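Local coordinates for phenol hydroxylase component phO (Pseudomonas stutzeri, PDB 3U52), which is probably the small subunit of a multicomponent phenol hydroxylase, an enzyme system thought to convert phenol to catechol, at residues Met23-Val28 against Ala41-Pro46; Asp15-Phe20 against Ile98-Met103; Met48-Leu53 against Ala91-Gln96. One frame throughout, in Å; residues are numbered along the deposited sequence.

Contact 1. Residues Met23-Val28 against Ala41-Pro46; sequences MQLLYV and ALLVQP
Four backbone hydrogen bonds tie Q24 to V44 and L26 to L42, two for each pair. The L26-L42 pair is the tighter: L42 N donates to L26 O at 2.7 Å and L26 N to L42 O at 2.8 Å. Q24 N reaches V44 O at 3.0 Å, while the return bond from V44 N to Q24 O is less straight (143° at the hydrogen). Between these pairs, L25 and L43 form a non-hydrogen-bonded pair, as do Y27 and A41 further along. At L25 and L43 the CA-H groups point at carbonyls, L25 CA lying 3.3 Å from L42 O.

The strand directions differ by 141°, a marked twist for two antiparallel neighbours. This is a beta hairpin of strands 24-29 and 40-44, the first two strands of a mixed sheet whose order 2-1-5-3-4 and packed helix are consistent with the ubiquitin-like beta-grasp fold.

Side chains divide between the two faces of the sheet. Q24, L26, L42 and V44 share the side where L26, L42 and V44 meet helix 50-62. V28 CG2 crosses onto L42 CD1 at 3.5 Å. The other side carries L25, Y27, A41 and L43. A41 CB sits at the edge of the Y27 ring, 3.7 Å from CE1, and the chain of another protein packs on this side, meeting Y27 in an edge-to-face ring pair.

At the open end the contacts are mixed. The M23 chain crosses L43 at about a right angle, then bends at chi2 and chi3 to run alongside Q45, with SD 3.3 Å from Q45 OE1. Q24, its CG set between backbone N and carbonyl carbon (chi1 73°), extends past P46 in the opposite direction; its NE2 is bound by I98 O.

Contact 2. Residues Asp15-Phe20 against Ile98-Met103; sequences DKVENF and IDHKSM
The imidazole of H100 lies against V17, whose backbone CA-H and CB cover one of its faces. V17 CA stands 3.9 Å from the ring centroid and 17° off the normal, a CH-pi contact, and V17 CB approaches H100 CG at 3.7 Å. On the opposite face rests CG of K101. F20 closes in on the far end of the imidazole: CE1 of H100 sits over one face of the phenyl ring, 3.5 Å from F20 CD2, with the two ring planes at 50°.

The polar rim is used as well. With CG anti to the backbone N (chi1 175°), H100 extends its ring to the D15 carbonyl, and NE2 donates to D15 O at 2.9 Å, the acceptor lying nearly in the ring plane. ND1 is hydrogen-bonded to the backbone N of L25. One nitrogen donates and the other takes an N-H, a pattern consistent with a neutral ring protonated on NE2, and the two bonds together would fix its rotation.

K101 bends at chi3 to bring its amine toward D15. The charged atoms do not touch; D15 OD1 and K101 NZ are 5.0 Å apart, joined by a water 2.8 Å from D15 OD1 and 2.9 Å from K101 NZ. K101 NZ is also bound to the backbone of another protein's chain.

H100 and K101 occupy the two central positions of a type II beta turn, D99 to S102, closed by S102 N on D99 O and by S102 OG on D99 OD1. Its tip receives the short 3-10 turn of the N-terminal arm, and it leads into strand 102-107, the middle strand of the five-stranded sheet, in an order consistent with a beta-grasp fold.

Contact 3. Residues Met48-Leu53 against Ala91-Gln96; sequences MTFSAL and ASLKEQ
The N-cap of helix 50-62, T49, is bridged through its backbone to S92, their CA atoms 4.1 Å apart. Two hydrogen bonds flank this single bridge. L93 N donates to M48 O at 2.9 Å, almost in line with the carbonyl bond, and F50 N donates to A91 O at 3.1 Å from a position tilted 25° out of the carbonyl plane. The second bond gives a partner to a first-turn N-H, one that the helix itself cannot satisfy.

The capping bond is made by T49 OG1, which, held between backbone N and carbonyl carbon (chi1 60°), turns back to accept from A52 N at 3.1 Å. Across the bridge S92 does much the same: OG takes the N-H of E95 at 3.1 Å, and S92 N in turn donates weakly to E95 OE1.

L93 packs beside the helix start. Its CD2 branch runs alongside M48, 3.5 Å from CG, both side chains pointing the same way. Its CD1 branch lies 3.8 Å from F50 CA, the L93 and F50 side chains crossing at about a right angle, with L53 CD2 a little farther off. V44 meets both L93 and L53 from the sheet.

The result is a threonine N-cap joined through the backbone to a serine ST motif, the first at the start of a helix, the second at the start of a short stretch with helix-like backbone angles.

The three contacts illustrate how a hairpin, a turn and a helix start meet around one sheet. Contacts 1 and 2 have centres about 7 Å apart and meet where strands 24-29 and 102-107 are neighbours: L25 O lies 2.8 Å from K101 N, and L25 CD1 packs on the F20 ring, 3.5 Å from CZ. Contact 3 stands about 11 Å from contact 1, between centres, and follows it along the chain; V44 CG1 touches L93 CD2 at 3.4 Å, and P46 O probably accepts from K94 N. Contacts 2 and 3, about 15 Å apart between centres, touch through I98, whose CD1 packs on F50. Contacts 1 and 2 reach another protein's chain; contact 3 does not.

Contact 1. Residues Met23-Val28 against Ala41-Pro46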
loop_
_atom_site.group_PDB
_atom_site.type_symbol
_atom_site.label_atom_id
_atom_site.label_comp_id
_atom_site.label_asym_id
_atom_site.label_seq_id
_atom_site.Cartn_x
_atom_site.Cartn_y
_atom_site.Cartn_z
ATOM N N MET E 23 2.281 -3.708 60.022
ATOM C CA MET E 23 3.506 -4.400 59.623
ATOM C C MET E 23 4.611 -3.433 59.243
ATOM O O MET E 23 4.452 -2.213 59.327
ATOM C CB MET E 23 3.212 -5.335 58.468
ATOM C CG MET E 23 1.889 -6.009 58.590
ATOM S SD MET E 23 2.178 -7.701 59.068
ATOM C CE MET E 23 1.104 -8.495 57.870
ATOM N N GLN E 24 5.748 -3.980 58.837
ATOM C CA GLN E 24 6.806 -3.153 58.344
ATOM C C GLN E 24 7.485 -3.902 57.191
ATOM O O GLN E 24 7.466 -5.139 57.142
ATOM C CB GLN E 24 7.806 -2.794 59.480
ATOM C CG GLN E 24 8.720 -3.949 59.918
ATOM C CD GLN E 24 9.438 -3.633 61.235
ATOM O OE1 GLN E 24 9.035 -2.729 61.962
ATOM N NE2 GLN E 24 10.495 -4.362 61.534
ATOM N N LEU E 25 8.069 -3.145 56.269
ATOM C CA LEU E 25 8.932 -3.711 55.188
ATOM C C LEU E 25 10.307 -4.076 55.734
ATOM O O LEU E 25 10.906 -3.331 56.507
ATOM C CB LEU E 25 9.120 -2.686 54.043
ATOM C CG LEU E 25 7.873 -2.473 53.155
ATOM C CD1 LEU E 25 8.090 -1.268 52.268
ATOM C CD2 LEU E 25 7.490 -3.749 52.375
ATOM N N LEU E 26 10.801 -5.220 55.293
ATOM C CA LEU E 26 12.152 -5.650 55.596
ATOM C C LEU E 26 12.761 -6.248 54.320
ATOM O O LEU E 26 12.124 -7.054 53.616
ATOM C CB LEU E 26 12.131 -6.714 56.708
ATOM C CG LEU E 26 13.452 -7.413 57.050
ATOM C CD1 LEU E 26 14.503 -6.460 57.577
ATOM C CD2 LEU E 26 13.194 -8.532 58.082
ATOM N N TYR E 27 14.016 -5.918 54.063
ATOM C CA TYR E 27 14.700 -6.470 52.898
ATOM C C TYR E 27 15.794 -7.366 53.354
ATOM O O TYR E 27 16.489 -7.025 54.297
ATOM C CB TYR E 27 15.340 -5.335 52.065
ATOM C CG TYR E 27 14.374 -4.277 51.582
ATOM C CD1 TYR E 27 13.408 -4.567 50.607
ATOM C CD2 TYR E 27 14.420 -2.994 52.101
ATOM C CE1 TYR E 27 12.510 -3.581 50.173
ATOM C CE2 TYR E 27 13.515 -2.014 51.691
ATOM C CZ TYR E 27 12.566 -2.313 50.734
ATOM O OH TYR E 27 11.698 -1.298 50.313
ATOM N N VAL E 28 15.994 -8.488 52.688
ATOM C CA VAL E 28 17.084 -9.352 53.068
ATOM C C VAL E 28 17.960 -9.687 51.865
ATOM O O VAL E 28 17.460 -10.176 50.841
ATOM C CB VAL E 28 16.572 -10.668 53.725
ATOM C CG1 VAL E 28 17.797 -11.589 54.125
ATOM C CG2 VAL E 28 15.609 -10.377 54.961
ATOM N N ALA E 41 12.002 -8.566 49.326
ATOM C CA ALA E 41 11.215 -7.538 50.020
ATOM C C ALA E 41 10.138 -8.266 50.784
ATOM O O ALA E 41 9.284 -8.942 50.195
ATOM C CB ALA E 41 10.594 -6.555 49.048
ATOM N N LEU E 42 10.202 -8.167 52.104
ATOM C CA LEU E 42 9.272 -8.891 52.967
ATOM C C LEU E 42 8.361 -7.927 53.782
ATOM O O LEU E 42 8.757 -6.780 54.081
ATOM C CB LEU E 42 10.074 -9.799 53.905
ATOM C CG LEU E 42 11.196 -10.607 53.238
ATOM C CD1 LEU E 42 12.196 -11.026 54.324
ATOM C CD2 LEU E 42 10.633 -11.830 52.545
ATOM N N LEU E 43 7.147 -8.397 54.104
ATOM C CA LEU E 43 6.224 -7.714 54.999
ATOM C C LEU E 43 6.100 -8.624 56.206
ATOM O O LEU E 43 5.704 -9.797 56.102
ATOM C CB LEU E 43 4.844 -7.534 54.367
ATOM C CG LEU E 43 3.985 -6.507 55.137
ATOM C CD1 LEU E 43 4.490 -5.093 54.912
ATOM C CD2 LEU E 43 2.511 -6.595 54.803
ATOM N N VAL E 44 6.385 -8.030 57.355
ATOM C CA VAL E 44 6.795 -8.735 58.560
ATOM C C VAL E 44 6.133 -8.042 59.779
ATOM O O VAL E 44 5.886 -6.821 59.751
ATOM C CB VAL E 44 8.348 -8.646 58.546
ATOM C CG1 VAL E 44 8.963 -7.737 59.581
ATOM C CG2 VAL E 44 9.025 -9.933 58.282
ATOM N N GLN E 45 5.828 -8.822 60.821
ATOM C CA GLN E 45 5.254 -8.255 62.065
ATOM C C GLN E 45 6.422 -7.801 62.934
ATOM O O GLN E 45 7.251 -8.625 63.306
ATOM C CB GLN E 45 4.373 -9.281 62.825
ATOM C CG GLN E 45 3.726 -10.455 61.980
ATOM C CD GLN E 45 2.291 -10.187 61.450
ATOM O OE1 GLN E 45 1.610 -9.235 61.883
ATOM N NE2 GLN E 45 1.828 -11.039 60.497
ATOM N N PRO E 46 6.498 -6.500 63.276
ATOM C CA PRO E 46 7.601 -5.986 64.108
ATOM C C PRO E 46 7.748 -6.744 65.463
ATOM O O PRO E 46 8.820 -6.746 66.079
ATOM C CB PRO E 46 7.230 -4.517 64.323
ATOM C CG PRO E 46 5.804 -4.366 63.847
ATOM C CD PRO E 46 5.522 -5.451 62.917
#

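Contact 2. Residues Asp15-Phe20 against Ile98-Met103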
loop_
_atom_site.group_PDB
_atom_site.type_symbol
_atom_site.label_atom_id
_atom_site.label_comp_id
_atom_site.label_asym_id
_atom_site.label_seq_id
_atom_site.Cartn_x
_atom_site.Cartn_y
_atom_site.Cartn_z
ATOM N N ASP E 15 5.553 5.548 51.090
ATOM C CA ASP E 15 5.800 4.287 51.798
ATOM C C ASP E 15 6.178 4.453 53.282
ATOM O O ASP E 15 6.899 3.624 53.837
ATOM C CB ASP E 15 6.862 3.423 51.092
ATOM C CG ASP E 15 6.490 3.102 49.633
ATOM O OD1 ASP E 15 7.385 3.194 48.736
ATOM O OD2 ASP E 15 5.317 2.723 49.406
ATOM N N LYS E 16 5.640 5.486 53.933
ATOM C CA LYS E 16 5.786 5.612 55.386
ATOM C C LYS E 16 5.162 4.404 56.129
ATOM O O LYS E 16 4.234 3.733 55.631
ATOM C CB LYS E 16 5.264 6.986 55.858
ATOM C CG LYS E 16 3.779 7.167 55.693
ATOM C CD LYS E 16 3.441 8.620 55.947
ATOM C CE LYS E 16 1.963 8.885 55.687
ATOM N NZ LYS E 16 1.570 10.323 55.980
ATOM N N VAL E 17 5.714 4.081 57.294
ATOM C CA VAL E 17 5.316 2.853 57.997
ATOM C C VAL E 17 3.814 2.771 58.299
ATOM O O VAL E 17 3.214 1.701 58.235
ATOM C CB VAL E 17 6.159 2.552 59.278
ATOM C CG1 VAL E 17 5.954 3.639 60.371
ATOM C CG2 VAL E 17 5.780 1.210 59.786
ATOM N N GLU E 18 3.220 3.921 58.586
ATOM C CA GLU E 18 1.766 4.030 58.821
ATOM C C GLU E 18 0.931 3.372 57.733
ATOM O O GLU E 18 -0.191 2.994 57.999
ATOM C CB GLU E 18 1.347 5.500 58.978
ATOM C CG GLU E 18 2.046 6.251 60.121
ATOM C CD GLU E 18 3.460 6.761 59.777
ATOM O OE1 GLU E 18 4.204 6.088 59.020
ATOM O OE2 GLU E 18 3.848 7.834 60.296
ATOM N N ASN E 19 1.461 3.234 56.508
ATOM C CA ASN E 19 0.674 2.684 55.390
ATOM C C ASN E 19 0.672 1.170 55.309
ATOM O O ASN E 19 0.123 0.575 54.377
ATOM C CB ASN E 19 1.099 3.321 54.063
ATOM C CG ASN E 19 0.797 4.809 53.999
ATOM O OD1 ASN E 19 -0.031 5.328 54.742
ATOM N ND2 ASN E 19 1.482 5.511 53.120
ATOM N N PHE E 20 1.265 0.529 56.302
ATOM C CA PHE E 20 1.464 -0.921 56.220
ATOM C C PHE E 20 0.648 -1.804 57.202
ATOM O O PHE E 20 0.943 -2.989 57.389
ATOM C CB PHE E 20 2.984 -1.238 56.165
ATOM C CG PHE E 20 3.650 -0.760 54.876
ATOM C CD1 PHE E 20 3.701 -1.590 53.765
ATOM C CD2 PHE E 20 4.166 0.534 54.770
ATOM C CE1 PHE E 20 4.327 -1.163 52.592
ATOM C CE2 PHE E 20 4.793 0.983 53.574
ATOM C CZ PHE E 20 4.841 0.118 52.490
ATOM N N ILE E 98 15.514 -3.411 64.239
ATOM C CA ILE E 98 15.187 -3.740 62.842
ATOM C C ILE E 98 13.884 -2.990 62.521
ATOM O O ILE E 98 12.794 -3.442 62.859
ATOM C CB ILE E 98 15.107 -5.264 62.648
ATOM C CG1 ILE E 98 16.483 -5.893 62.916
ATOM C CG2 ILE E 98 14.637 -5.652 61.217
ATOM C CD1 ILE E 98 16.392 -7.382 63.164
ATOM N N ASP E 99 14.039 -1.796 61.970
ATOM C CA ASP E 99 12.924 -0.881 61.748
ATOM C C ASP E 99 12.446 -0.934 60.266
ATOM O O ASP E 99 12.949 -1.750 59.470
ATOM C CB ASP E 99 13.299 0.533 62.183
ATOM C CG ASP E 99 14.381 1.169 61.321
ATOM O OD1 ASP E 99 14.647 0.734 60.147
ATOM O OD2 ASP E 99 14.961 2.167 61.821
ATOM N N HIS E 100 11.452 -0.118 59.934
ATOM C CA HIS E 100 10.772 -0.208 58.626
ATOM C C HIS E 100 11.776 0.116 57.511
ATOM O O HIS E 100 12.548 1.057 57.619
ATOM C CB HIS E 100 9.557 0.722 58.641
ATOM C CG HIS E 100 8.827 0.832 57.349
ATOM N ND1 HIS E 100 8.155 -0.218 56.769
ATOM C CD2 HIS E 100 8.638 1.902 56.537
ATOM C CE1 HIS E 100 7.566 0.202 55.657
ATOM N NE2 HIS E 100 7.854 1.485 55.491
ATOM N N LYS E 101 11.777 -0.711 56.478
ATOM C CA LYS E 101 12.720 -0.581 55.356
ATOM C C LYS E 101 14.234 -0.720 55.689
ATOM O O LYS E 101 15.109 -0.268 54.939
ATOM C CB LYS E 101 12.395 0.693 54.554
ATOM C CG LYS E 101 11.179 0.526 53.626
ATOM C CD LYS E 101 11.187 1.610 52.521
ATOM C CE LYS E 101 10.509 2.876 53.080
ATOM N NZ LYS E 101 10.824 4.049 52.233
ATOM N N SER E 102 14.540 -1.365 56.807
ATOM C CA SER E 102 15.901 -1.877 57.048
ATOM C C SER E 102 16.255 -2.962 56.031
ATOM O O SER E 102 15.379 -3.699 55.524
ATOM C CB SER E 102 16.031 -2.443 58.480
ATOM O OG SER E 102 16.158 -1.345 59.374
ATOM N N MET E 103 17.543 -3.096 55.781
ATOM C CA MET E 103 18.034 -4.259 55.032
ATOM C C MET E 103 18.994 -5.010 55.903
ATOM O O MET E 103 19.960 -4.436 56.370
ATOM C CB MET E 103 18.750 -3.855 53.744
ATOM C CG MET E 103 19.091 -5.092 52.870
ATOM S SD MET E 103 19.648 -4.724 51.265
ATOM C CE MET E 103 18.186 -5.040 50.365
HETATM O O HOH W 1 9.970 3.839 49.460
#

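Contact 3. Residues Met48-Leu53 against Ala91-Gln96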
loop_
_atom_site.group_PDB
_atom_site.type_symbol
_atom_site.label_atom_id
_atom_site.label_comp_id
_atom_site.label_asym_id
_atom_site.label_seq_id
_atom_site.Cartn_x
_atom_site.Cartn_y
_atom_site.Cartn_z
ATOM N N MET E 48 7.446 -10.149 65.722
ATOM C CA MET E 48 7.913 -11.531 65.576
ATOM C C MET E 48 9.370 -11.610 66.030
ATOM O O MET E 48 10.072 -10.611 66.016
ATOM C CB MET E 48 7.732 -12.049 64.151
ATOM C CG MET E 48 8.816 -11.599 63.163
ATOM S SD MET E 48 8.504 -12.083 61.434
ATOM C CE MET E 48 8.355 -13.844 61.492
ATOM N N THR E 49 9.801 -12.780 66.470
ATOM C CA THR E 49 11.171 -12.918 66.986
ATOM C C THR E 49 12.132 -13.083 65.807
ATOM O O THR E 49 11.739 -13.517 64.734
ATOM C CB THR E 49 11.312 -14.151 67.921
ATOM O OG1 THR E 49 10.977 -15.344 67.205
ATOM C CG2 THR E 49 10.384 -14.052 69.134
ATOM N N PHE E 50 13.394 -12.751 66.014
ATOM C CA PHE E 50 14.398 -12.997 64.994
ATOM C C PHE E 50 14.423 -14.463 64.565
ATOM O O PHE E 50 14.582 -14.734 63.383
ATOM C CB PHE E 50 15.787 -12.512 65.406
ATOM C CG PHE E 50 16.705 -12.309 64.226
ATOM C CD1 PHE E 50 17.435 -13.384 63.699
ATOM C CD2 PHE E 50 16.778 -11.070 63.591
ATOM C CE1 PHE E 50 18.269 -13.218 62.568
ATOM C CE2 PHE E 50 17.595 -10.900 62.479
ATOM C CZ PHE E 50 18.341 -11.978 61.970
ATOM N N SER E 51 14.245 -15.414 65.487
ATOM C CA SER E 51 14.272 -16.828 65.100
ATOM C C SER E 51 13.033 -17.232 64.297
ATOM O O SER E 51 13.121 -18.112 63.428
ATOM C CB SER E 51 14.496 -17.751 66.311
ATOM O OG SER E 51 13.422 -17.588 67.243
ATOM N N ALA E 52 11.885 -16.592 64.549
ATOM C CA ALA E 52 10.682 -16.818 63.718
ATOM C C ALA E 52 10.876 -16.288 62.264
ATOM O O ALA E 52 10.460 -16.943 61.308
ATOM C CB ALA E 52 9.434 -16.205 64.366
ATOM N N LEU E 53 11.526 -15.130 62.119
ATOM C CA LEU E 53 11.859 -14.557 60.798
ATOM C C LEU E 53 12.675 -15.539 59.969
ATOM O O LEU E 53 12.339 -15.823 58.818
ATOM C CB LEU E 53 12.628 -13.253 60.939
ATOM C CG LEU E 53 13.262 -12.717 59.642
ATOM C CD1 LEU E 53 12.160 -12.110 58.746
ATOM C CD2 LEU E 53 14.352 -11.697 59.987
ATOM N N ALA E 91 14.381 -12.374 70.742
ATOM C CA ALA E 91 13.916 -10.975 70.842
ATOM C C ALA E 91 13.188 -10.514 69.570
ATOM O O ALA E 91 13.544 -10.925 68.455
ATOM C CB ALA E 91 15.054 -10.070 71.111
ATOM N N SER E 92 12.190 -9.655 69.739
ATOM C CA SER E 92 11.402 -9.195 68.603
ATOM C C SER E 92 12.279 -8.412 67.613
ATOM O O SER E 92 13.373 -7.940 67.952
ATOM C CB SER E 92 10.194 -8.351 69.064
ATOM O OG SER E 92 10.572 -7.010 69.307
ATOM N N LEU E 93 11.791 -8.277 66.386
ATOM C CA LEU E 93 12.485 -7.458 65.380
ATOM C C LEU E 93 12.643 -6.025 65.864
ATOM O O LEU E 93 13.732 -5.457 65.813
ATOM C CB LEU E 93 11.723 -7.524 64.039
ATOM C CG LEU E 93 12.119 -8.609 63.013
ATOM C CD1 LEU E 93 12.835 -9.858 63.550
ATOM C CD2 LEU E 93 10.960 -8.978 62.101
ATOM N N LYS E 94 11.551 -5.448 66.355
ATOM C CA LYS E 94 11.518 -4.049 66.749
ATOM C C LYS E 94 12.455 -3.713 67.938
ATOM O O LYS E 94 13.131 -2.680 67.930
ATOM C CB LYS E 94 10.072 -3.641 67.071
ATOM C CG LYS E 94 9.923 -2.182 67.454
ATOM C CD LYS E 94 8.487 -1.779 67.677
ATOM C CE LYS E 94 8.363 -0.248 67.586
ATOM N NZ LYS E 94 6.947 0.259 67.663
ATOM N N GLU E 95 12.489 -4.573 68.958
ATOM C CA GLU E 95 13.365 -4.320 70.126
ATOM C C GLU E 95 14.867 -4.369 69.821
ATOM O O GLU E 95 15.662 -3.703 70.484
ATOM C CB GLU E 95 12.988 -5.172 71.347
ATOM C CG GLU E 95 12.921 -6.635 71.124
ATOM C CD GLU E 95 12.642 -7.421 72.408
ATOM O OE1 GLU E 95 11.555 -8.053 72.519
ATOM O OE2 GLU E 95 13.522 -7.419 73.304
ATOM N N GLN E 96 15.259 -5.106 68.785
ATOM C CA GLN E 96 16.652 -5.071 68.370
ATOM C C GLN E 96 17.007 -4.051 67.276
ATOM O O GLN E 96 18.128 -4.037 66.783
ATOM C CB GLN E 96 17.200 -6.481 68.116
ATOM C CG GLN E 96 16.407 -7.326 67.178
ATOM C CD GLN E 96 16.741 -8.783 67.320
ATOM O OE1 GLN E 96 15.862 -9.614 67.440
ATOM N NE2 GLN E 96 18.019 -9.101 67.303
#